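Local coordinates for glycosyl hydrolase family 2, TIM barrel domain protein (Faecalibacterium prausnitzii A2-165, PDB 6ED2), which is a gut bacterial beta-glucuronidase of glycoside hydrolase family 2, probably releasing glucuronic acid from glucuronide conjugates, at residues R32-R37 and E290-I295; V210-T215 and R426-P431; I226-S231 and G257-K262; E241-T246 and D276-I281. One frame throughout, in Å; residues are numbered along the deposited sequence.

Contact 1: R32-R37 and E290-I295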
loop_
_atom_site.group_PDB
_atom_site.type_symbol
_atom_site.label_atom_id
_atom_site.label_comp_id
_atom_site.label_asym_id
_atom_site.label_seq_id
_atom_site.Cartn_x
_atom_site.Cartn_y
_atom_site.Cartn_z
ATOM N N ARG A 32 20.114 10.345 -39.417
ATOM C CA ARG A 32 21.090 9.268 -39.518
ATOM C C ARG A 32 22.470 9.851 -39.793
ATOM O O ARG A 32 22.607 10.835 -40.530
ATOM C CB ARG A 32 20.729 8.263 -40.630
ATOM C CG ARG A 32 19.421 7.487 -40.425
ATOM C CD ARG A 32 19.552 6.353 -39.404
ATOM N NE ARG A 32 18.319 5.569 -39.318
ATOM C CZ ARG A 32 17.918 4.917 -38.228
ATOM N NH1 ARG A 32 18.654 4.945 -37.119
ATOM N NH2 ARG A 32 16.778 4.234 -38.244
ATOM N N ALA A 33 23.486 9.257 -39.167
ATOM C CA ALA A 33 24.864 9.476 -39.581
ATOM C C ALA A 33 25.165 8.531 -40.737
ATOM O O ALA A 33 24.900 7.325 -40.647
ATOM C CB ALA A 33 25.831 9.225 -38.418
ATOM N N THR A 34 25.694 9.073 -41.832
ATOM C CA THR A 34 25.964 8.272 -43.024
ATOM C C THR A 34 27.274 8.740 -43.644
ATOM O O THR A 34 27.896 9.703 -43.184
ATOM C CB THR A 34 24.823 8.386 -44.061
ATOM O OG1 THR A 34 24.881 9.678 -44.691
ATOM C CG2 THR A 34 23.440 8.210 -43.410
ATOM N N THR A 35 27.669 8.075 -44.728
ATOM C CA THR A 35 28.787 8.511 -45.548
ATOM C C THR A 35 28.791 10.020 -45.750
ATOM O O THR A 35 29.855 10.649 -45.710
ATOM C CB THR A 35 28.731 7.810 -46.899
ATOM O OG1 THR A 35 28.977 6.414 -46.709
ATOM C CG2 THR A 35 29.771 8.385 -47.848
ATOM N N THR A 36 27.596 10.613 -45.925
ATOM C CA THR A 36 27.461 12.013 -46.307
ATOM C C THR A 36 26.757 12.886 -45.282
ATOM O O THR A 36 26.693 14.109 -45.476
ATOM C CB THR A 36 26.679 12.132 -47.620
ATOM O OG1 THR A 36 25.382 11.562 -47.425
ATOM C CG2 THR A 36 27.377 11.374 -48.744
ATOM N N ARG A 37 26.191 12.315 -44.229
ATOM C CA ARG A 37 25.435 13.093 -43.255
ATOM C C ARG A 37 26.116 13.030 -41.898
ATOM O O ARG A 37 26.524 11.953 -41.446
ATOM C CB ARG A 37 23.999 12.583 -43.151
ATOM C CG ARG A 37 23.220 12.674 -44.481
ATOM C CD ARG A 37 21.783 12.177 -44.313
ATOM N NE ARG A 37 21.026 12.235 -45.569
ATOM C CZ ARG A 37 19.712 12.434 -45.630
ATOM N NH1 ARG A 37 19.013 12.595 -44.505
ATOM N NH2 ARG A 37 19.097 12.477 -46.810
ATOM N N GLU A 290 23.744 9.832 -48.926
ATOM C CA GLU A 290 23.439 8.450 -48.605
ATOM C C GLU A 290 22.485 8.436 -47.428
ATOM O O GLU A 290 22.702 9.144 -46.440
ATOM C CB GLU A 290 24.701 7.654 -48.289
ATOM C CG GLU A 290 24.426 6.361 -47.566
ATOM C CD GLU A 290 25.704 5.646 -47.201
ATOM O OE1 GLU A 290 26.303 5.989 -46.155
ATOM O OE2 GLU A 290 26.125 4.773 -47.987
ATOM N N TYR A 291 21.404 7.681 -47.561
ATOM C CA TYR A 291 20.478 7.467 -46.470
ATOM C C TYR A 291 20.445 5.983 -46.171
ATOM O O TYR A 291 20.627 5.157 -47.064
ATOM C CB TYR A 291 19.054 7.988 -46.761
ATOM C CG TYR A 291 18.236 8.006 -45.491
ATOM C CD1 TYR A 291 18.462 8.975 -44.502
ATOM C CD2 TYR A 291 17.290 7.015 -45.241
ATOM C CE1 TYR A 291 17.738 8.966 -43.316
ATOM C CE2 TYR A 291 16.569 6.991 -44.051
ATOM C CZ TYR A 291 16.797 7.964 -43.095
ATOM O OH TYR A 291 16.067 7.939 -41.925
ATOM N N LEU A 292 20.280 5.662 -44.892
ATOM C CA LEU A 292 20.373 4.303 -44.388
ATOM C C LEU A 292 19.180 4.012 -43.490
ATOM O O LEU A 292 18.794 4.837 -42.665
ATOM C CB LEU A 292 21.679 4.094 -43.607
ATOM C CG LEU A 292 22.998 4.353 -44.338
ATOM C CD1 LEU A 292 24.139 4.488 -43.323
ATOM C CD2 LEU A 292 23.296 3.228 -45.322
ATOM N N ASP A 293 18.596 2.837 -43.650
ATOM C CA ASP A 293 17.443 2.480 -42.845
ATOM C C ASP A 293 17.367 0.963 -42.815
ATOM O O ASP A 293 18.159 0.262 -43.456
ATOM C CB ASP A 293 16.159 3.120 -43.393
ATOM C CG ASP A 293 15.082 3.324 -42.323
ATOM O OD1 ASP A 293 15.227 2.797 -41.186
ATOM O OD2 ASP A 293 14.068 3.995 -42.645
ATOM N N ARG A 294 16.441 0.465 -42.011
ATOM C CA ARG A 294 16.187 -0.962 -41.912
ATOM C C ARG A 294 14.711 -1.189 -42.165
ATOM O O ARG A 294 13.871 -0.435 -41.660
ATOM C CB ARG A 294 16.600 -1.491 -40.555
ATOM C CG ARG A 294 18.052 -1.182 -40.254
ATOM C CD ARG A 294 18.405 -1.551 -38.843
ATOM N NE ARG A 294 18.597 -2.987 -38.680
ATOM C CZ ARG A 294 18.269 -3.646 -37.570
ATOM N NH1 ARG A 294 17.716 -2.983 -36.542
ATOM N NH2 ARG A 294 18.476 -4.958 -37.494
ATOM N N ILE A 295 14.402 -2.199 -42.976
ATOM C CA ILE A 295 13.034 -2.479 -43.376
ATOM C C ILE A 295 12.762 -3.960 -43.174
ATOM O O ILE A 295 13.668 -4.794 -43.186
ATOM C CB ILE A 295 12.760 -2.089 -44.841
ATOM C CG1 ILE A 295 13.633 -2.928 -45.770
ATOM C CG2 ILE A 295 12.982 -0.620 -45.060
ATOM C CD1 ILE A 295 13.564 -2.482 -47.231
#
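Glu290 is gripped at both its backbone and its carboxylate by Thr34, Thr35 and Thr36, three threonines in a tight ST turn just before strand 38-51. Thr34 OG1 donates to Glu290 O (2.8 Å), tilted from the carbonyl plane, while accepting from Thr36 N to close the turn. Thr36 OG1 accepts a hydrogen bond from Glu290 N at 2.8 Å, bent to 136° at the hydrogen. At the carboxylate, Glu290 OE1 receives Thr35 OG1 (2.8 Å) and Thr35 N (2.9 Å), both from the same face of its plane. Glu290 CG stands trans to the backbone N (chi1 163°) and the chain runs on extended, which carries OE1 to the turn; OE2 is held by a salt bridge from Arg280. With an alanine here the carboxylate is gone, which is likely to leave Thr35 N and OG1 without their shared acceptor and the charge of Arg280 without its mate. At the next residue, Tyr291 is flanked by two arginines. Arg37 presents one guanidinium face to Tyr291 CD1, 3.7 Å from NH1, with the planes 61° apart; its NH2 is fixed by Asp289. Arg32 instead brings CG to Tyr291 CE1 (3.7 Å), and its bent chain sends NH2 toward Asp293 OD1 in a long salt bridge of 3.6 Å. The Tyr291 hydroxyl bonds to Tyr30 O, and Asp293 OD2 to Tyr213. Near the subunit boundary, where Leu292 packs on Phe153 of the second subunit, Leu292 CD1 lies against Thr34 CG2 at 3.8 Å.

Contact 2: V210-T215 and R426-P431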
loop_
_atom_site.group_PDB
_atom_site.type_symbol
_atom_site.label_atom_id
_atom_site.label_comp_id
_atom_site.label_asym_id
_atom_site.label_seq_id
_atom_site.Cartn_x
_atom_site.Cartn_y
_atom_site.Cartn_z
ATOM N N VAL A 210 18.339 12.899 -50.328
ATOM C CA VAL A 210 17.101 12.167 -50.135
ATOM C C VAL A 210 16.223 12.870 -49.109
ATOM O O VAL A 210 16.673 13.190 -48.003
ATOM C CB VAL A 210 17.418 10.740 -49.691
ATOM C CG1 VAL A 210 16.124 9.935 -49.558
ATOM C CG2 VAL A 210 18.398 10.112 -50.657
ATOM N N LEU A 211 14.951 13.102 -49.468
ATOM C CA LEU A 211 13.950 13.622 -48.543
ATOM C C LEU A 211 12.952 12.577 -48.074
ATOM O O LEU A 211 12.352 12.741 -47.007
ATOM C CB LEU A 211 13.165 14.770 -49.183
ATOM C CG LEU A 211 13.971 15.898 -49.830
ATOM C CD1 LEU A 211 13.042 16.782 -50.627
ATOM C CD2 LEU A 211 14.711 16.722 -48.799
ATOM N N ASP A 212 12.749 11.514 -48.841
ATOM C CA ASP A 212 11.713 10.552 -48.502
ATOM C C ASP A 212 11.907 9.312 -49.362
ATOM O O ASP A 212 12.604 9.338 -50.378
ATOM C CB ASP A 212 10.309 11.145 -48.712
ATOM C CG ASP A 212 9.213 10.356 -47.996
ATOM O OD1 ASP A 212 9.526 9.520 -47.121
ATOM O OD2 ASP A 212 8.025 10.564 -48.320
ATOM N N TYR A 213 11.304 8.217 -48.922
ATOM C CA TYR A 213 11.223 7.015 -49.723
ATOM C C TYR A 213 10.001 6.258 -49.249
ATOM O O TYR A 213 9.493 6.490 -48.150
ATOM C CB TYR A 213 12.490 6.156 -49.633
ATOM C CG TYR A 213 12.616 5.342 -48.363
ATOM C CD1 TYR A 213 12.183 4.029 -48.316
ATOM C CD2 TYR A 213 13.185 5.893 -47.201
ATOM C CE1 TYR A 213 12.292 3.275 -47.153
ATOM C CE2 TYR A 213 13.309 5.140 -46.027
ATOM C CZ TYR A 213 12.857 3.828 -46.015
ATOM O OH TYR A 213 12.960 3.045 -44.881
ATOM N N SER A 214 9.521 5.364 -50.101
ATOM C CA SER A 214 8.351 4.559 -49.790
ATOM C C SER A 214 8.632 3.147 -50.266
ATOM O O SER A 214 9.433 2.946 -51.184
ATOM C CB SER A 214 7.063 5.112 -50.458
ATOM O OG SER A 214 7.047 4.826 -51.859
ATOM N N THR A 215 7.965 2.178 -49.630
ATOM C CA THR A 215 8.061 0.764 -49.975
ATOM C C THR A 215 6.666 0.141 -49.951
ATOM O O THR A 215 5.797 0.558 -49.175
ATOM C CB THR A 215 8.990 -0.027 -49.008
ATOM O OG1 THR A 215 8.573 0.157 -47.644
ATOM C CG2 THR A 215 10.445 0.401 -49.163
ATOM N N ARG A 426 5.949 9.907 -41.756
ATOM C CA ARG A 426 7.014 9.507 -40.831
ATOM C C ARG A 426 7.070 7.992 -40.654
ATOM O O ARG A 426 8.159 7.415 -40.573
ATOM C CB ARG A 426 6.822 10.184 -39.472
ATOM C CG ARG A 426 8.049 10.086 -38.537
ATOM C CD ARG A 426 7.675 10.521 -37.121
ATOM N NE ARG A 426 6.752 9.551 -36.532
ATOM C CZ ARG A 426 6.424 9.502 -35.240
ATOM N NH1 ARG A 426 6.954 10.365 -34.377
ATOM N NH2 ARG A 426 5.574 8.569 -34.811
ATOM N N ASP A 427 5.913 7.324 -40.622
ATOM C CA ASP A 427 5.846 5.965 -40.110
ATOM C C ASP A 427 5.605 4.909 -41.174
ATOM O O ASP A 427 5.615 3.720 -40.846
ATOM C CB ASP A 427 4.761 5.878 -39.021
ATOM C CG ASP A 427 5.112 6.726 -37.805
ATOM O OD1 ASP A 427 6.277 7.186 -37.733
ATOM O OD2 ASP A 427 4.241 6.968 -36.935
ATOM N N LYS A 428 5.445 5.293 -42.440
ATOM C CA LYS A 428 4.939 4.338 -43.426
ATOM C C LYS A 428 5.908 3.199 -43.711
ATOM O O LYS A 428 5.467 2.143 -44.177
ATOM C CB LYS A 428 4.597 5.054 -44.733
ATOM C CG LYS A 428 5.806 5.702 -45.422
ATOM C CD LYS A 428 5.395 6.846 -46.347
ATOM C CE LYS A 428 6.615 7.651 -46.825
ATOM N NZ LYS A 428 6.221 8.932 -47.478
ATOM N N ASN A 429 7.204 3.347 -43.422
ATOM C CA ASN A 429 8.139 2.277 -43.774
ATOM C C ASN A 429 8.460 1.338 -42.617
ATOM O O ASN A 429 9.301 0.447 -42.776
ATOM C CB ASN A 429 9.430 2.860 -44.351
ATOM C CG ASN A 429 9.205 3.526 -45.695
ATOM O OD1 ASN A 429 8.668 2.908 -46.614
ATOM N ND2 ASN A 429 9.561 4.806 -45.797
ATOM N N HIS A 430 7.809 1.497 -41.473
ATOM C CA HIS A 430 8.014 0.562 -40.372
ATOM C C HIS A 430 7.277 -0.734 -40.679
ATOM O O HIS A 430 6.068 -0.705 -40.915
ATOM C CB HIS A 430 7.486 1.148 -39.061
ATOM C CG HIS A 430 8.313 2.270 -38.520
ATOM N ND1 HIS A 430 9.629 2.106 -38.141
ATOM C CD2 HIS A 430 8.007 3.567 -38.276
ATOM C CE1 HIS A 430 10.101 3.257 -37.690
ATOM N NE2 HIS A 430 9.139 4.160 -37.767
ATOM N N PRO A 431 7.949 -1.885 -40.678
ATOM C CA PRO A 431 7.190 -3.136 -40.804
ATOM C C PRO A 431 6.188 -3.308 -39.672
ATOM O O PRO A 431 5.115 -3.884 -39.887
ATOM C CB PRO A 431 8.279 -4.216 -40.778
ATOM C CG PRO A 431 9.422 -3.570 -40.078
ATOM C CD PRO A 431 9.388 -2.127 -40.482
#
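Asn429 and Lys428, in the turn that follows helix 409-427, reach strand 210-219 through one ion pair, two hydrogen bonds and a stack. The charged contact is Lys428 NZ to Asp212 OD2, 2.6 Å, made on the syn lone pair; the lysine chain, extended beyond CG, and the aspartate approach from opposite directions, and Asp425 is a second anionic partner for NZ. The hydrogen bonds use both ends of the Asn429 amide. ND2 donates to Tyr213 O (2.9 Å, 165° at the hydrogen) from above the carbonyl plane, and OD1 accepts from Thr215 OG1 at 2.9 Å, which probably fixes the amide's rotation; Thr215 OG1 also bonds to Tyr217 OH. Stacking completes the set: the amide lies flat on one face of the Tyr213 ring, the planes 2° apart, with ND2 3.4 Å from Tyr213 CE1 and displaced toward the rim. Chi1 of 77° folds the ring back beneath its own carbonyl, which lets one amide stack on the ring and bond to the carbonyl. The Tyr213 hydroxyl bonds to Asp293. The contact thus ties an outer strand of the three-stranded sheet 210-219, 223-232, 256-262 to the TIM barrel, between helix 409-427 and strand 433-440, while Tyr213 also packs on Leu277 and Ile279 of strand 275-283.

Contact 3: I226-S231 and G257-K262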
loop_
_atom_site.group_PDB
_atom_site.type_symbol
_atom_site.label_atom_id
_atom_site.label_comp_id
_atom_site.label_asym_id
_atom_site.label_seq_id
_atom_site.Cartn_x
_atom_site.Cartn_y
_atom_site.Cartn_z
ATOM N N ILE A 226 10.028 -5.763 -53.469
ATOM C CA ILE A 226 9.783 -4.485 -52.827
ATOM C C ILE A 226 9.755 -3.439 -53.923
ATOM O O ILE A 226 10.782 -3.202 -54.571
ATOM C CB ILE A 226 10.870 -4.134 -51.790
ATOM C CG1 ILE A 226 11.123 -5.302 -50.826
ATOM C CG2 ILE A 226 10.479 -2.862 -51.061
ATOM C CD1 ILE A 226 12.423 -5.169 -50.000
ATOM N N ASP A 227 8.593 -2.818 -54.137
ATOM C CA ASP A 227 8.504 -1.640 -54.986
ATOM C C ASP A 227 8.817 -0.417 -54.135
ATOM O O ASP A 227 8.250 -0.239 -53.051
ATOM C CB ASP A 227 7.115 -1.486 -55.615
ATOM C CG ASP A 227 6.724 -2.666 -56.519
ATOM O OD1 ASP A 227 7.611 -3.372 -57.053
ATOM O OD2 ASP A 227 5.505 -2.881 -56.688
ATOM N N TYR A 228 9.700 0.435 -54.636
ATOM C CA TYR A 228 10.139 1.586 -53.889
ATOM C C TYR A 228 9.964 2.830 -54.741
ATOM O O TYR A 228 9.969 2.773 -55.971
ATOM C CB TYR A 228 11.616 1.427 -53.448
ATOM C CG TYR A 228 12.611 1.548 -54.587
ATOM C CD1 TYR A 228 13.033 2.788 -55.031
ATOM C CD2 TYR A 228 13.126 0.427 -55.213
ATOM C CE1 TYR A 228 13.923 2.912 -56.067
ATOM C CE2 TYR A 228 14.037 0.548 -56.263
ATOM C CZ TYR A 228 14.423 1.797 -56.682
ATOM O OH TYR A 228 15.324 1.963 -57.722
ATOM N N THR A 229 9.817 3.964 -54.065
ATOM C CA THR A 229 10.110 5.253 -54.651
ATOM C C THR A 229 11.126 5.951 -53.754
ATOM O O THR A 229 11.226 5.653 -52.557
ATOM C CB THR A 229 8.829 6.118 -54.823
ATOM O OG1 THR A 229 8.370 6.600 -53.550
ATOM C CG2 THR A 229 7.709 5.310 -55.493
ATOM N N VAL A 230 11.881 6.875 -54.342
ATOM C CA VAL A 230 12.760 7.778 -53.612
ATOM C C VAL A 230 12.489 9.200 -54.089
ATOM O O VAL A 230 12.448 9.451 -55.296
ATOM C CB VAL A 230 14.248 7.427 -53.828
ATOM C CG1 VAL A 230 15.149 8.451 -53.100
ATOM C CG2 VAL A 230 14.526 6.021 -53.380
ATOM N N SER A 231 12.344 10.131 -53.155
ATOM C CA SER A 231 12.209 11.544 -53.468
ATOM C C SER A 231 13.478 12.284 -53.049
ATOM O O SER A 231 13.840 12.277 -51.868
ATOM C CB SER A 231 10.987 12.135 -52.760
ATOM O OG SER A 231 9.807 11.468 -53.180
ATOM N N GLY A 257 11.507 1.689 -58.673
ATOM C CA GLY A 257 11.983 0.395 -59.099
ATOM C C GLY A 257 11.469 -0.691 -58.179
ATOM O O GLY A 257 10.601 -0.467 -57.332
ATOM N N THR A 258 12.040 -1.871 -58.367
ATOM C CA THR A 258 11.656 -3.061 -57.633
ATOM C C THR A 258 12.920 -3.745 -57.143
ATOM O O THR A 258 13.857 -3.943 -57.920
ATOM C CB THR A 258 10.825 -3.997 -58.522
ATOM O OG1 THR A 258 9.636 -3.307 -58.934
ATOM C CG2 THR A 258 10.431 -5.259 -57.763
ATOM N N LEU A 259 12.969 -4.079 -55.854
ATOM C CA LEU A 259 14.037 -4.917 -55.324
ATOM C C LEU A 259 13.516 -6.345 -55.267
ATOM O O LEU A 259 12.483 -6.608 -54.645
ATOM C CB LEU A 259 14.500 -4.436 -53.947
ATOM C CG LEU A 259 14.932 -2.964 -53.904
ATOM C CD1 LEU A 259 14.892 -2.444 -52.487
ATOM C CD2 LEU A 259 16.320 -2.768 -54.538
ATOM N N VAL A 260 14.204 -7.253 -55.941
ATOM C CA VAL A 260 13.844 -8.669 -55.950
ATOM C C VAL A 260 14.702 -9.367 -54.914
ATOM O O VAL A 260 15.934 -9.344 -55.012
ATOM C CB VAL A 260 14.046 -9.285 -57.345
ATOM C CG1 VAL A 260 13.673 -10.753 -57.352
ATOM C CG2 VAL A 260 13.229 -8.519 -58.375
ATOM N N VAL A 261 14.067 -9.992 -53.920
ATOM C CA VAL A 261 14.785 -10.636 -52.820
ATOM C C VAL A 261 14.451 -12.121 -52.849
ATOM O O VAL A 261 13.404 -12.550 -52.343
ATOM C CB VAL A 261 14.450 -10.020 -51.458
ATOM C CG1 VAL A 261 15.309 -10.649 -50.379
ATOM C CG2 VAL A 261 14.650 -8.515 -51.488
ATOM N N LYS A 262 15.358 -12.915 -53.407
ATOM C CA LYS A 262 15.146 -14.353 -53.494
ATOM C C LYS A 262 15.284 -15.000 -52.119
ATOM O O LYS A 262 16.186 -14.665 -51.346
ATOM C CB LYS A 262 16.137 -14.970 -54.479
ATOM C CG LYS A 262 15.771 -16.372 -54.922
ATOM C CD LYS A 262 16.790 -16.909 -55.920
ATOM C CE LYS A 262 16.901 -18.429 -55.850
ATOM N NZ LYS A 262 18.025 -18.931 -56.694
#
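The Tyr228 ring lays one face over the backbone of Gly257 on the adjacent strand, Gly257 N standing above it toward the rim, 3.5 Å from CZ. Ring atom CE2 comes within 3.4 Å of Gly257 C, while Leu259 CG approaches CD2 obliquely at 4.1 Å. Chi1 of 72° sets CG between the backbone N and carbonyl carbon, leaning the ring across to the neighbour. A beta carbon on Gly257 would collide with Tyr228 OH and, at these backbone angles, also with the preceding carbonyl. That hydroxyl is engaged by Gly254 O and Ser252 OG. A serine at Tyr228 would probably uncover the Gly257 peptide and leave Gly254 O without its hydroxyl partner. The backbones pair around this cover. Ile226 and Leu259 exchange two hydrogen bonds, with Leu259 N to Ile226 O at 2.7 Å; Tyr228 N to Gly257 O (3.0 Å) and the longer return bond from Gly257 N to Tyr228 O (3.3 Å) make the next hydrogen-bonded pair. Between them, Asp227 and Thr258 form a non-hydrogen-bonded pair whose side chains run alongside each other on the opposite face, Thr258 OG1 donating to Asp227 OD1 (2.8 Å) on its anti side. Arg218 forms a salt bridge with the same oxygen. Ile226 and Leu259, with Tyr228, turn inward, Ile226 CD1 meeting Val261 CG2 at 4.3 Å, and this layer packs on strands 238-244 and 247-253. The cross-strand aromatic-glycine pair joins strand 223-232 to the edge strand 256-262 in the immunoglobulin-like beta sandwich of glycoside hydrolase family 2.

Contact 4: E241-T246 and D276-I281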
loop_
_atom_site.group_PDB
_atom_site.type_symbol
_atom_site.label_atom_id
_atom_site.label_comp_id
_atom_site.label_asym_id
_atom_site.label_seq_id
_atom_site.Cartn_x
_atom_site.Cartn_y
_atom_site.Cartn_z
ATOM N N GLU A 241 20.024 -0.202 -52.588
ATOM C CA GLU A 241 20.584 -1.520 -52.355
ATOM C C GLU A 241 19.995 -2.081 -51.076
ATOM O O GLU A 241 19.638 -1.338 -50.159
ATOM C CB GLU A 241 22.116 -1.474 -52.235
ATOM C CG GLU A 241 22.830 -0.957 -53.467
ATOM C CD GLU A 241 24.275 -0.606 -53.175
ATOM O OE1 GLU A 241 24.515 0.435 -52.525
ATOM O OE2 GLU A 241 25.168 -1.377 -53.574
ATOM N N LEU A 242 19.909 -3.404 -51.015
ATOM C CA LEU A 242 19.388 -4.090 -49.844
ATOM C C LEU A 242 20.431 -5.095 -49.387
ATOM O O LEU A 242 20.869 -5.936 -50.181
ATOM C CB LEU A 242 18.062 -4.780 -50.157
ATOM C CG LEU A 242 17.219 -5.104 -48.932
ATOM C CD1 LEU A 242 16.791 -3.828 -48.225
ATOM C CD2 LEU A 242 16.017 -5.947 -49.355
ATOM N N TYR A 243 20.836 -5.000 -48.118
ATOM C CA TYR A 243 21.862 -5.867 -47.555
ATOM C C TYR A 243 21.278 -6.765 -46.478
ATOM O O TYR A 243 20.484 -6.319 -45.641
ATOM C CB TYR A 243 23.016 -5.055 -46.963
ATOM C CG TYR A 243 23.928 -4.490 -48.017
ATOM C CD1 TYR A 243 23.638 -3.279 -48.624
ATOM C CD2 TYR A 243 25.065 -5.179 -48.426
ATOM C CE1 TYR A 243 24.459 -2.752 -49.578
ATOM C CE2 TYR A 243 25.896 -4.657 -49.408
ATOM C CZ TYR A 243 25.583 -3.440 -49.977
ATOM O OH TYR A 243 26.380 -2.880 -50.946
ATOM N N ASP A 244 21.673 -8.029 -46.519
ATOM C CA ASP A 244 21.474 -8.977 -45.429
ATOM C C ASP A 244 22.843 -9.187 -44.793
ATOM O O ASP A 244 23.648 -9.980 -45.289
ATOM C CB ASP A 244 20.896 -10.288 -45.941
ATOM C CG ASP A 244 20.529 -11.233 -44.821
ATOM O OD1 ASP A 244 20.605 -10.803 -43.653
ATOM O OD2 ASP A 244 20.165 -12.397 -45.110
ATOM N N GLY A 245 23.124 -8.470 -43.715
ATOM C CA GLY A 245 24.492 -8.485 -43.218
ATOM C C GLY A 245 25.391 -7.812 -44.236
ATOM O O GLY A 245 25.095 -6.703 -44.706
ATOM N N THR A 246 26.495 -8.478 -44.600
ATOM C CA THR A 246 27.417 -7.930 -45.590
ATOM C C THR A 246 27.091 -8.365 -47.010
ATOM O O THR A 246 27.741 -7.898 -47.949
ATOM C CB THR A 246 28.880 -8.317 -45.278
ATOM O OG1 THR A 246 29.118 -9.679 -45.661
ATOM C CG2 THR A 246 29.209 -8.122 -43.798
ATOM N N ASP A 276 19.013 -4.237 -44.346
ATOM C CA ASP A 276 19.626 -2.916 -44.347
ATOM C C ASP A 276 19.427 -2.284 -45.718
ATOM O O ASP A 276 19.784 -2.880 -46.741
ATOM C CB ASP A 276 21.106 -3.000 -43.982
ATOM C CG ASP A 276 21.319 -3.441 -42.546
ATOM O OD1 ASP A 276 20.817 -2.754 -41.637
ATOM O OD2 ASP A 276 21.963 -4.484 -42.328
ATOM N N LEU A 277 18.845 -1.092 -45.729
ATOM C CA LEU A 277 18.538 -0.374 -46.952
ATOM C C LEU A 277 19.554 0.744 -47.129
ATOM O O LEU A 277 19.792 1.520 -46.197
ATOM C CB LEU A 277 17.113 0.189 -46.893
ATOM C CG LEU A 277 16.545 0.900 -48.125
ATOM C CD1 LEU A 277 16.419 -0.069 -49.294
ATOM C CD2 LEU A 277 15.195 1.484 -47.806
ATOM N N VAL A 278 20.149 0.826 -48.318
ATOM C CA VAL A 278 21.131 1.857 -48.642
ATOM C C VAL A 278 20.624 2.641 -49.844
ATOM O O VAL A 278 20.533 2.099 -50.952
ATOM C CB VAL A 278 22.511 1.257 -48.934
ATOM C CG1 VAL A 278 23.523 2.359 -49.257
ATOM C CG2 VAL A 278 22.965 0.411 -47.771
ATOM N N ILE A 279 20.328 3.923 -49.644
ATOM C CA ILE A 279 19.889 4.805 -50.717
ATOM C C ILE A 279 20.969 5.844 -50.970
ATOM O O ILE A 279 21.326 6.601 -50.061
ATOM C CB ILE A 279 18.559 5.505 -50.386
ATOM C CG1 ILE A 279 17.485 4.519 -49.924
ATOM C CG2 ILE A 279 18.097 6.330 -51.590
ATOM C CD1 ILE A 279 16.287 5.224 -49.321
ATOM N N ARG A 280 21.433 5.937 -52.218
ATOM C CA ARG A 280 22.520 6.847 -52.553
ATOM C C ARG A 280 22.170 7.718 -53.753
ATOM O O ARG A 280 21.524 7.263 -54.702
ATOM C CB ARG A 280 23.814 6.059 -52.837
ATOM C CG ARG A 280 24.416 5.425 -51.603
ATOM C CD ARG A 280 25.770 4.813 -51.901
ATOM N NE ARG A 280 26.550 4.668 -50.677
ATOM C CZ ARG A 280 27.864 4.471 -50.643
ATOM N NH1 ARG A 280 28.563 4.387 -51.773
ATOM N NH2 ARG A 280 28.484 4.363 -49.477
ATOM N N ILE A 281 22.602 8.975 -53.698
ATOM C CA ILE A 281 22.627 9.872 -54.846
ATOM C C ILE A 281 24.066 9.972 -55.334
ATOM O O ILE A 281 24.994 10.087 -54.522
ATOM C CB ILE A 281 22.073 11.262 -54.481
ATOM C CG1 ILE A 281 20.669 11.151 -53.881
ATOM C CG2 ILE A 281 22.091 12.199 -55.709
ATOM C CD1 ILE A 281 20.148 12.468 -53.314
#
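Tyr243 N meets Asp276 O at 2.7 Å, nearly straight (169°) and in the carbonyl plane, the shortest bond between strands 241-244 and 276-281. Its return partner is Asp276 N to Tyr243 O, 2.9 Å, and Glu241 and Val278 form a second hydrogen-bonded pair two residues away. Asp276 O also receives a CA-H contact from Leu242, at 3.4 Å from its CA. Above and below this antiparallel ladder the side chains divide. On one face, Tyr243 CD1 meets Val278 CG2 obliquely (3.8 Å), and the other methyl of the valine, CG1, lies 3.9 Å from Glu241 OE1. Glu241 keeps its chain extended beyond CG, with chi1 of -61° placing CG trans to the carbonyl carbon; the carboxylate belongs, with Thr239, to the magnesium site, its side chain about 3 Å from the ion, and OE2 pairs with Arg248. On the other face, Leu242 and Leu277, the non-hydrogen-bonded pair, bring their CD1 methyls together at 3.9 Å, both chains having CG trans to the backbone N. The metal site therefore lies on the face of the sheet turned away from the sandwich interior, into which the leucines point. Strand 238-244 runs between 247-253 and 275-283, and strand 275-283 leads on to 286-295; across the core Leu277 packs on Tyr213 of strand 210-219, while within its own sheet Leu242 touches Ile295 of strand 286-295.

Contacts 3 and 4 supply the two layers of one beta sandwich, meeting through Val261 CG2 and Leu242 CD2 at 3.6 Å. Contact 1 extends the layer of contact 4, where Glu290 OE2 and Arg280 NE form a 2.7 Å salt bridge, and reaches contact 2 through Asp293 OD2 and Tyr213 OH, also 2.7 Å. Contact 2 joins the layer of contact 3 by Ser214 OG and Thr229 OG1 (2.8 Å), and ties the sandwich to the TIM barrel, which probably carries the active site as in the family. The magnesium ion held at contact 4 lies about 6, 8 and 11 Å from the side chains of Glu290, Leu259 and Tyr213.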